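Local coordinates for class I phosphodiesterase PDEB1 (Leishmania major, PDB 2R8Q), which belongs to the class I cyclic nucleotide phosphodiesterase family and carries an all-helical catalytic domain that holds zinc and magnesium ions, at residues A[104-116]-A[249-261]. Residues are numbered along the deposited sequence; the frame is centred on the assembly and turned at random.
Sequences HVVDVCQTLHTYL and LIKAGDVSNVTKP. With ZN (zinc ion), chain C; IBM (3-isobutyl-1-methylxanthine), chain E.
Lys260 NZ is gripped from several directions: Thr111 OG1 at 2.8 Å, Asp107 OD1 in a longer salt bridge at 3.3 Å, and three waters ring it and must share its three N-H groups. The lysine and threonine meet tip to tip, the lysine chain bending at chi2 and again at chi4 (73°) to bring its amine to Thr111 and the Asp107 carboxylate. Thr111 OG1, while accepting from Lys260, donates to Asp107 O one turn earlier, from above that carbonyl's plane, while Thr111 N reaches the same oxygen from the opposite face. One water bridges Asp107 OD2 to His104 ND1 and Asn257 ND2. This second-shell link probably helps fix the rotation of the imidazole, whose NE2 binds zinc at 2.2 Å. Asp254 OD1 binds the same ion, also at 2.2 Å, lying at the edge of the His104 ring; His140, Asp141 and two waters complete the site, as in the HD-type metal centre of this family. Asn257 OD1, hydrogen-bonded to Tyr99, faces 3-isobutyl-1-methylxanthine.

With no side chain at Gly253, the backbone of its helix can come close to Val108 and Leu112, its CA 5.3 Å from Val108 CA; a CB there would lie tight against Val108 CG1 and Leu112 CD2. Leu112 CD2 lies against Leu249 and Ile250. Tyr115 turns its ring edge to the Ala252-Gly253 backbone, CE1 being 3.7 Å from Gly253 N, and a water joins its OH to Thr259 OG1. The N-to-C directions of helices 104-116 and 249-254 differ by 124°, their axes 9.0 Å apart. Helix 55-68 covers the far side of helix 102-118, and helices 302-324 and 330-348 pack around Tyr115 and Val258, leaving the contact deep in the helical bundle.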
loop_
_atom_site.group_PDB
_atom_site.type_symbol
_atom_site.label_atom_id
_atom_site.label_comp_id
_atom_site.label_asym_id
_atom_site.label_seq_id
_atom_site.Cartn_x
_atom_site.Cartn_y
_atom_site.Cartn_z
ATOM N N HIS A 104 10.442 12.797 15.497
ATOM C CA HIS A 104 10.517 13.620 14.295
ATOM C C HIS A 104 9.139 14.137 13.897
ATOM O O HIS A 104 8.998 15.303 13.538
ATOM C CB HIS A 104 11.107 12.827 13.120
ATOM C CG HIS A 104 10.872 13.462 11.780
ATOM N ND1 HIS A 104 11.421 14.677 11.420
ATOM C CD2 HIS A 104 10.171 13.036 10.704
ATOM C CE1 HIS A 104 11.071 14.966 10.179
ATOM N NE2 HIS A 104 10.313 13.986 9.721
ATOM N N VAL A 105 8.116 13.285 13.953
ATOM C CA VAL A 105 6.792 13.755 13.547
ATOM C C VAL A 105 6.161 14.663 14.597
ATOM O O VAL A 105 5.385 15.552 14.260
ATOM C CB VAL A 105 5.834 12.584 13.165
ATOM C CG1 VAL A 105 6.453 11.781 12.019
ATOM C CG2 VAL A 105 5.548 11.685 14.360
ATOM N N VAL A 106 6.510 14.459 15.864
ATOM C CA VAL A 106 6.008 15.325 16.923
ATOM C C VAL A 106 6.626 16.699 16.645
ATOM O O VAL A 106 5.957 17.732 16.734
ATOM C CB VAL A 106 6.452 14.815 18.316
ATOM C CG1 VAL A 106 6.217 15.891 19.379
ATOM C CG2 VAL A 106 5.674 13.548 18.661
ATOM N N ASP A 107 7.908 16.701 16.288
ATOM C CA ASP A 107 8.600 17.944 15.969
ATOM C C ASP A 107 7.980 18.644 14.757
ATOM O O ASP A 107 7.764 19.849 14.782
ATOM C CB ASP A 107 10.083 17.670 15.702
ATOM C CG ASP A 107 10.828 18.900 15.224
ATOM O OD1 ASP A 107 10.735 19.952 15.891
ATOM O OD2 ASP A 107 11.518 18.810 14.183
ATOM N N VAL A 108 7.690 17.898 13.693
ATOM C CA VAL A 108 7.102 18.518 12.510
ATOM C C VAL A 108 5.727 19.100 12.839
ATOM O O VAL A 108 5.384 20.187 12.381
ATOM C CB VAL A 108 7.000 17.505 11.339
ATOM C CG1 VAL A 108 6.228 18.110 10.171
ATOM C CG2 VAL A 108 8.400 17.124 10.877
ATOM N N CYS A 109 4.953 18.382 13.649
ATOM C CA CYS A 109 3.625 18.849 14.039
ATOM C C CYS A 109 3.735 20.164 14.814
ATOM O O CYS A 109 3.074 21.148 14.486
ATOM C CB CYS A 109 2.936 17.781 14.893
ATOM S SG CYS A 109 1.257 18.192 15.443
ATOM N N GLN A 110 4.590 20.178 15.831
ATOM C CA GLN A 110 4.784 21.370 16.654
ATOM C C GLN A 110 5.319 22.538 15.826
ATOM O O GLN A 110 4.899 23.691 15.998
ATOM C CB GLN A 110 5.748 21.040 17.800
ATOM C CG GLN A 110 5.869 22.100 18.899
ATOM C CD GLN A 110 6.845 23.214 18.565
ATOM O OE1 GLN A 110 7.895 22.977 17.965
ATOM N NE2 GLN A 110 6.514 24.437 18.972
ATOM N N THR A 111 6.237 22.235 14.915
ATOM C CA THR A 111 6.833 23.253 14.059
ATOM C C THR A 111 5.779 23.866 13.135
ATOM O O THR A 111 5.743 25.085 12.938
ATOM C CB THR A 111 7.972 22.650 13.217
ATOM O OG1 THR A 111 8.998 22.157 14.089
ATOM C CG2 THR A 111 8.561 23.693 12.285
ATOM N N LEU A 112 4.913 23.029 12.573
ATOM C CA LEU A 112 3.872 23.538 11.691
ATOM C C LEU A 112 2.932 24.459 12.457
ATOM O O LEU A 112 2.439 25.443 11.907
ATOM C CB LEU A 112 3.089 22.386 11.057
ATOM C CG LEU A 112 3.866 21.631 9.977
ATOM C CD1 LEU A 112 3.066 20.426 9.514
ATOM C CD2 LEU A 112 4.154 22.564 8.810
ATOM N N HIS A 113 2.682 24.145 13.725
ATOM C CA HIS A 113 1.813 24.997 14.521
ATOM C C HIS A 113 2.469 26.374 14.588
ATOM O O HIS A 113 1.799 27.388 14.402
ATOM C CB HIS A 113 1.618 24.419 15.927
ATOM C CG HIS A 113 0.645 25.188 16.770
ATOM N ND1 HIS A 113 0.948 26.411 17.328
ATOM C CD2 HIS A 113 -0.626 24.908 17.143
ATOM C CE1 HIS A 113 -0.093 26.851 18.011
ATOM N NE2 HIS A 113 -1.064 25.958 17.915
ATOM N N THR A 114 3.782 26.421 14.820
ATOM C CA THR A 114 4.445 27.721 14.892
ATOM C C THR A 114 4.384 28.474 13.564
ATOM O O THR A 114 4.295 29.697 13.548
ATOM C CB THR A 114 5.930 27.619 15.357
ATOM O OG1 THR A 114 6.737 27.035 14.328
ATOM C CG2 THR A 114 6.032 26.791 16.625
ATOM N N TYR A 115 4.415 27.754 12.446
ATOM C CA TYR A 115 4.352 28.416 11.148
ATOM C C TYR A 115 2.963 28.992 10.912
ATOM O O TYR A 115 2.815 30.102 10.398
ATOM C CB TYR A 115 4.679 27.436 10.016
ATOM C CG TYR A 115 6.117 26.966 9.965
ATOM C CD1 TYR A 115 6.503 25.967 9.075
ATOM C CD2 TYR A 115 7.096 27.522 10.795
ATOM C CE1 TYR A 115 7.817 25.528 9.005
ATOM C CE2 TYR A 115 8.422 27.087 10.733
ATOM C CZ TYR A 115 8.772 26.088 9.833
ATOM O OH TYR A 115 10.071 25.636 9.770
ATOM N N LEU A 116 1.945 28.225 11.288
ATOM C CA LEU A 116 0.562 28.639 11.111
ATOM C C LEU A 116 0.145 29.799 11.998
ATOM O O LEU A 116 -0.490 30.750 11.540
ATOM C CB LEU A 116 -0.378 27.464 11.390
ATOM C CG LEU A 116 -0.385 26.320 10.374
ATOM C CD1 LEU A 116 -1.210 25.165 10.931
ATOM C CD2 LEU A 116 -0.953 26.811 9.044
ATOM N N LEU A 249 4.115 24.105 3.194
ATOM C CA LEU A 249 4.320 24.205 4.635
ATOM C C LEU A 249 4.813 22.888 5.219
ATOM O O LEU A 249 5.745 22.887 6.022
ATOM C CB LEU A 249 3.034 24.628 5.353
ATOM C CG LEU A 249 2.653 26.107 5.254
ATOM C CD1 LEU A 249 1.264 26.310 5.829
ATOM C CD2 LEU A 249 3.680 26.960 5.997
ATOM N N ILE A 250 4.206 21.763 4.839
ATOM C CA ILE A 250 4.680 20.504 5.402
ATOM C C ILE A 250 6.099 20.219 4.927
ATOM O O ILE A 250 6.899 19.645 5.666
ATOM C CB ILE A 250 3.733 19.304 5.088
ATOM C CG1 ILE A 250 4.159 18.101 5.942
ATOM C CG2 ILE A 250 3.764 18.956 3.599
ATOM C CD1 ILE A 250 3.131 16.979 6.022
ATOM N N LYS A 251 6.430 20.643 3.710
ATOM C CA LYS A 251 7.786 20.452 3.208
ATOM C C LYS A 251 8.729 21.274 4.078
ATOM O O LYS A 251 9.797 20.804 4.474
ATOM C CB LYS A 251 7.906 20.911 1.753
ATOM C CG LYS A 251 7.529 19.856 0.726
ATOM C CD LYS A 251 7.810 20.335 -0.694
ATOM C CE LYS A 251 9.272 20.727 -0.889
ATOM N NZ LYS A 251 10.219 19.617 -0.585
ATOM N N ALA A 252 8.321 22.502 4.386
ATOM C CA ALA A 252 9.127 23.393 5.216
ATOM C C ALA A 252 9.346 22.778 6.594
ATOM O O ALA A 252 10.465 22.754 7.101
ATOM C CB ALA A 252 8.438 24.753 5.354
ATOM N N GLY A 253 8.275 22.285 7.205
ATOM C CA GLY A 253 8.412 21.677 8.513
ATOM C C GLY A 253 9.334 20.471 8.464
ATOM O O GLY A 253 10.116 20.229 9.380
ATOM N N ASP A 254 9.250 19.717 7.375
ATOM C CA ASP A 254 10.060 18.521 7.204
ATOM C C ASP A 254 11.563 18.813 7.148
ATOM O O ASP A 254 12.370 18.013 7.631
ATOM C CB ASP A 254 9.604 17.782 5.941
ATOM C CG ASP A 254 9.777 16.282 6.046
ATOM O OD1 ASP A 254 9.913 15.758 7.176
ATOM O OD2 ASP A 254 9.758 15.620 4.986
ATOM N N VAL A 255 11.946 19.955 6.579
ATOM C CA VAL A 255 13.364 20.317 6.501
ATOM C C VAL A 255 13.702 21.498 7.408
ATOM O O VAL A 255 14.662 22.232 7.164
ATOM C CB VAL A 255 13.792 20.661 5.049
ATOM C CG1 VAL A 255 13.601 19.446 4.156
ATOM C CG2 VAL A 255 12.998 21.848 4.521
ATOM N N SER A 256 12.924 21.652 8.475
ATOM C CA SER A 256 13.096 22.754 9.422
ATOM C C SER A 256 14.219 22.612 10.446
ATOM O O SER A 256 14.505 23.563 11.172
ATOM C CB SER A 256 11.788 22.992 10.180
ATOM O OG SER A 256 11.451 21.871 10.984
ATOM N N ASN A 257 14.844 21.442 10.521
ATOM C CA ASN A 257 15.915 21.241 11.497
ATOM C C ASN A 257 16.973 22.344 11.437
ATOM O O ASN A 257 17.445 22.811 12.472
ATOM C CB ASN A 257 16.603 19.889 11.282
ATOM C CG ASN A 257 15.732 18.700 11.674
ATOM O OD1 ASN A 257 16.079 17.556 11.383
ATOM N ND2 ASN A 257 14.612 18.963 12.339
ATOM N N VAL A 258 17.338 22.760 10.228
ATOM C CA VAL A 258 18.367 23.782 10.051
ATOM C C VAL A 258 17.957 25.198 10.432
ATOM O O VAL A 258 18.798 26.099 10.461
ATOM C CB VAL A 258 18.884 23.806 8.596
ATOM C CG1 VAL A 258 19.548 22.480 8.261
ATOM C CG2 VAL A 258 17.740 24.101 7.639
ATOM N N THR A 259 16.678 25.398 10.730
ATOM C CA THR A 259 16.183 26.718 11.104
ATOM C C THR A 259 15.950 26.852 12.609
ATOM O O THR A 259 15.482 27.887 13.074
ATOM C CB THR A 259 14.855 27.031 10.402
ATOM O OG1 THR A 259 13.838 26.157 10.907
ATOM C CG2 THR A 259 14.987 26.835 8.898
ATOM N N LYS A 260 16.263 25.808 13.369
ATOM C CA LYS A 260 16.060 25.850 14.816
ATOM C C LYS A 260 17.291 26.401 15.531
ATOM O O LYS A 260 18.375 26.462 14.949
ATOM C CB LYS A 260 15.749 24.449 15.355
ATOM C CG LYS A 260 14.508 23.800 14.746
ATOM C CD LYS A 260 13.298 24.727 14.811
ATOM C CE LYS A 260 12.060 24.081 14.197
ATOM N NZ LYS A 260 11.494 23.017 15.070
ATOM N N PRO A 261 17.133 26.833 16.796
ATOM C CA PRO A 261 18.272 27.368 17.555
ATOM C C PRO A 261 19.462 26.432 17.348
ATOM O O PRO A 261 19.312 25.214 17.384
ATOM C CB PRO A 261 17.746 27.375 18.982
ATOM C CG PRO A 261 16.308 27.759 18.774
ATOM C CD PRO A 261 15.896 26.888 17.597
HETATM ZN ZN ZN C . 9.597 13.633 7.674
HETATM N N9 IBM E . 19.129 15.556 4.037
HETATM C C8 IBM E . 20.486 15.680 3.866
HETATM N N7 IBM E . 21.091 16.282 4.859
HETATM C C5 IBM E . 20.062 16.575 5.743
HETATM C C4 IBM E . 18.852 16.135 5.254
HETATM N N3 IBM E . 17.640 16.245 5.841
HETATM C C2 IBM E . 17.651 16.872 7.055
HETATM N N1 IBM E . 18.833 17.350 7.630
HETATM C C6 IBM E . 20.034 17.202 6.979
HETATM O O6 IBM E . 21.067 17.615 7.480
HETATM O O2 IBM E . 16.593 17.020 7.657
HETATM C C10 IBM E . 18.791 18.009 8.927
HETATM C C11 IBM E . 16.426 15.732 5.229
HETATM C C12 IBM E . 16.509 14.205 5.148
HETATM C C13 IBM E . 15.927 13.563 6.400
HETATM C C14 IBM E . 15.807 13.692 3.899
HETATM O O HOH W 1 12.738 16.568 13.222
HETATM O O HOH W 2 12.969 21.145 16.954
HETATM O O HOH W 3 12.827 20.943 13.321
HETATM O O HOH W 4 9.945 24.555 17.037
HETATM O O HOH W 5 11.444 26.805 11.585
HETATM O O HOH W 6 9.463 13.307 5.545
HETATM O O HOH W 7 11.782 13.409 7.026
#